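Local coordinates for flower-specific gamma-thionin-like protein/acidic protein (Solanum lycopersicum, PDB 4UJ0) that binds the membrane phospholipid phosphatidylinositol 4,5-bisphosphate through a dimeric cationic grip and so mediates cell lysis, as a plant defensin, at residues Gly14-Asp19 with His35-Arg41. Sequence-based numbering, arbitrary orientation.
Sequences GLCFMD and HCSKLQR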
loop_
_atom_site.group_PDB
_atom_site.type_symbol
_atom_site.label_atom_id
_atom_site.label_comp_id
_atom_site.label_asym_id
_atom_site.label_seq_id
_atom_site.Cartn_x
_atom_site.Cartn_y
_atom_site.Cartn_z
ATOM N N GLY A 14 0.521 5.013 -10.879
ATOM C CA GLY A 14 -0.776 5.574 -11.227
ATOM C C GLY A 14 -1.781 5.526 -10.098
ATOM O O GLY A 14 -1.439 5.424 -8.915
ATOM N N LEU A 15 -3.047 5.596 -10.474
ATOM C CA LEU A 15 -4.131 5.652 -9.509
ATOM C C LEU A 15 -4.436 4.287 -8.920
ATOM O O LEU A 15 -4.452 3.283 -9.634
ATOM C CB LEU A 15 -5.389 6.180 -10.191
ATOM C CG LEU A 15 -5.305 7.643 -10.634
ATOM C CD1 LEU A 15 -6.596 8.065 -11.316
ATOM C CD2 LEU A 15 -4.998 8.563 -9.460
ATOM N N CYS A 16 -4.723 4.275 -7.619
ATOM C CA CYS A 16 -4.984 3.036 -6.895
ATOM C C CYS A 16 -6.482 2.749 -6.738
ATOM O O CYS A 16 -7.186 3.413 -5.969
ATOM C CB CYS A 16 -4.331 3.094 -5.512
ATOM S SG CYS A 16 -4.132 1.481 -4.721
ATOM N N PHE A 17 -6.959 1.737 -7.450
ATOM C CA PHE A 17 -8.352 1.314 -7.348
ATOM C C PHE A 17 -8.465 -0.087 -6.762
ATOM O O PHE A 17 -9.420 -0.371 -6.048
ATOM C CB PHE A 17 -9.061 1.360 -8.716
ATOM C CG PHE A 17 -9.228 2.746 -9.255
ATOM C CD1 PHE A 17 -10.299 3.539 -8.854
ATOM C CD2 PHE A 17 -8.326 3.252 -10.177
ATOM C CE1 PHE A 17 -10.457 4.814 -9.369
ATOM C CE2 PHE A 17 -8.478 4.526 -10.694
ATOM C CZ PHE A 17 -9.534 5.311 -10.285
ATOM N N MET A 18 -7.501 -0.964 -7.055
ATOM C CA MET A 18 -7.564 -2.344 -6.573
ATOM C C MET A 18 -6.557 -2.592 -5.452
ATOM O O MET A 18 -5.333 -2.547 -5.654
ATOM C CB MET A 18 -7.295 -3.333 -7.709
ATOM C CG MET A 18 -8.301 -3.275 -8.835
ATOM S SD MET A 18 -7.757 -4.270 -10.238
ATOM C CE MET A 18 -9.058 -3.902 -11.411
ATOM N N ASP A 19 -7.072 -2.854 -4.259
ATOM C CA ASP A 19 -6.198 -3.140 -3.125
ATOM C C ASP A 19 -5.191 -4.242 -3.441
ATOM O O ASP A 19 -4.029 -4.177 -3.017
ATOM C CB ASP A 19 -7.012 -3.597 -1.917
ATOM C CG ASP A 19 -7.725 -2.461 -1.217
ATOM O OD1 ASP A 19 -7.554 -1.294 -1.610
ATOM O OD2 ASP A 19 -8.443 -2.747 -0.238
ATOM N N HIS A 35 -3.101 -1.163 0.830
ATOM C CA HIS A 35 -4.452 -0.928 0.351
ATOM C C HIS A 35 -4.530 0.452 -0.281
ATOM O O HIS A 35 -3.713 1.336 0.012
ATOM C CB HIS A 35 -5.446 -1.026 1.512
ATOM C CG HIS A 35 -5.228 0.021 2.559
ATOM N ND1 HIS A 35 -4.336 -0.135 3.599
ATOM C CD2 HIS A 35 -5.763 1.257 2.700
ATOM C CE1 HIS A 35 -4.346 0.954 4.351
ATOM N NE2 HIS A 35 -5.192 1.815 3.817
ATOM N N CYS A 36 -5.507 0.624 -1.162
ATOM C CA CYS A 36 -5.766 1.913 -1.782
ATOM C C CYS A 36 -6.482 2.810 -0.804
ATOM O O CYS A 36 -7.398 2.370 -0.097
ATOM C CB CYS A 36 -6.652 1.750 -3.014
ATOM S SG CYS A 36 -5.955 0.683 -4.278
ATOM N N SER A 37 -6.075 4.070 -0.763
ATOM C CA SER A 37 -6.890 5.068 -0.098
ATOM C C SER A 37 -8.042 5.381 -1.056
ATOM O O SER A 37 -7.815 5.838 -2.168
ATOM C CB SER A 37 -6.070 6.313 0.262
ATOM O OG SER A 37 -5.559 6.982 -0.869
ATOM N N LYS A 38 -9.273 5.068 -0.649
ATOM C CA LYS A 38 -10.436 5.313 -1.504
ATOM C C LYS A 38 -10.537 6.805 -1.776
ATOM O O LYS A 38 -11.149 7.241 -2.751
ATOM C CB LYS A 38 -11.717 4.811 -0.839
ATOM C CG LYS A 38 -11.755 3.310 -0.627
ATOM C CD LYS A 38 -13.159 2.824 -0.327
ATOM C CE LYS A 38 -13.182 1.332 -0.027
ATOM N NZ LYS A 38 -12.480 0.989 1.252
ATOM N N LEU A 39 -9.883 7.568 -0.909
ATOM C CA LEU A 39 -9.935 9.021 -0.904
ATOM C C LEU A 39 -9.146 9.616 -2.065
ATOM O O LEU A 39 -9.708 10.205 -2.993
ATOM C CB LEU A 39 -9.331 9.526 0.412
ATOM C CG LEU A 39 -9.664 8.703 1.665
ATOM C CD1 LEU A 39 -8.979 9.278 2.900
ATOM C CD2 LEU A 39 -11.173 8.637 1.866
ATOM N N GLN A 40 -7.833 9.431 -1.989
ATOM C CA GLN A 40 -6.863 10.088 -2.847
ATOM C C GLN A 40 -6.381 9.095 -3.907
ATOM O O GLN A 40 -5.577 9.432 -4.775
ATOM C CB GLN A 40 -5.685 10.551 -1.975
ATOM C CG GLN A 40 -4.810 11.665 -2.554
ATOM C CD GLN A 40 -3.682 12.088 -1.600
ATOM O OE1 GLN A 40 -3.486 11.490 -0.532
ATOM N NE2 GLN A 40 -2.934 13.120 -1.990
ATOM N N ARG A 41 -6.868 7.861 -3.827
ATOM C CA ARG A 41 -6.480 6.828 -4.778
ATOM C C ARG A 41 -4.965 6.613 -4.811
ATOM O O ARG A 41 -4.381 6.445 -5.884
ATOM C CB ARG A 41 -6.974 7.183 -6.180
ATOM C CG ARG A 41 -8.492 7.298 -6.338
ATOM C CD ARG A 41 -9.158 5.964 -6.120
ATOM N NE ARG A 41 -10.610 6.023 -6.230
ATOM C CZ ARG A 41 -11.430 5.130 -5.686
ATOM N NH1 ARG A 41 -10.948 4.106 -4.991
ATOM N NH2 ARG A 41 -12.734 5.262 -5.832
#
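Cys16 and Cys36 are joined by a disulfide, SG to SG 2.0 Å, that holds the loop before helix 19-28 against strand 33-36 and the turn that follows it. The example illustrates a general principle: a disulfide fixes one point, and the polar and nonpolar contacts around it set how the segments lie. SG of Cys16 stands anti to its backbone nitrogen (chi1 -162°), whereas that of Cys36 sits beside its own. Cys16 N itself donates a hydrogen bond to Arg41 O at 2.8 Å; three residues on, Asp19 OD1 accepts one from Cys36 N, also at 2.8 Å, the donor lying above the carboxylate plane.

The side chain of Arg41 can be followed outward. CB packs against Leu15 CD2 at 4.1 Å; CG passes near Cys16 O, and a bend at chi2 (-65°) puts CD 3.2 Å from that buried oxygen, which accepts no hydrogen bond and is covered by this methylene. NE continues to Phe17 CE1 at 3.4 Å. CZ and NH1 lie near Phe17 CD1, the ring meeting one guanidinium face off-centre with the planes 37° apart, while Lys38 O covers the opposite face; NH1 stays too far from Cys16 O to bond. In the cysteine-stabilised alpha-beta fold of plant defensins, Cys22-Cys43 and Cys26-Cys45 bridge helix and sheet; Cys16-Cys36 adds a tie from the loop ahead of the helix to an outer strand.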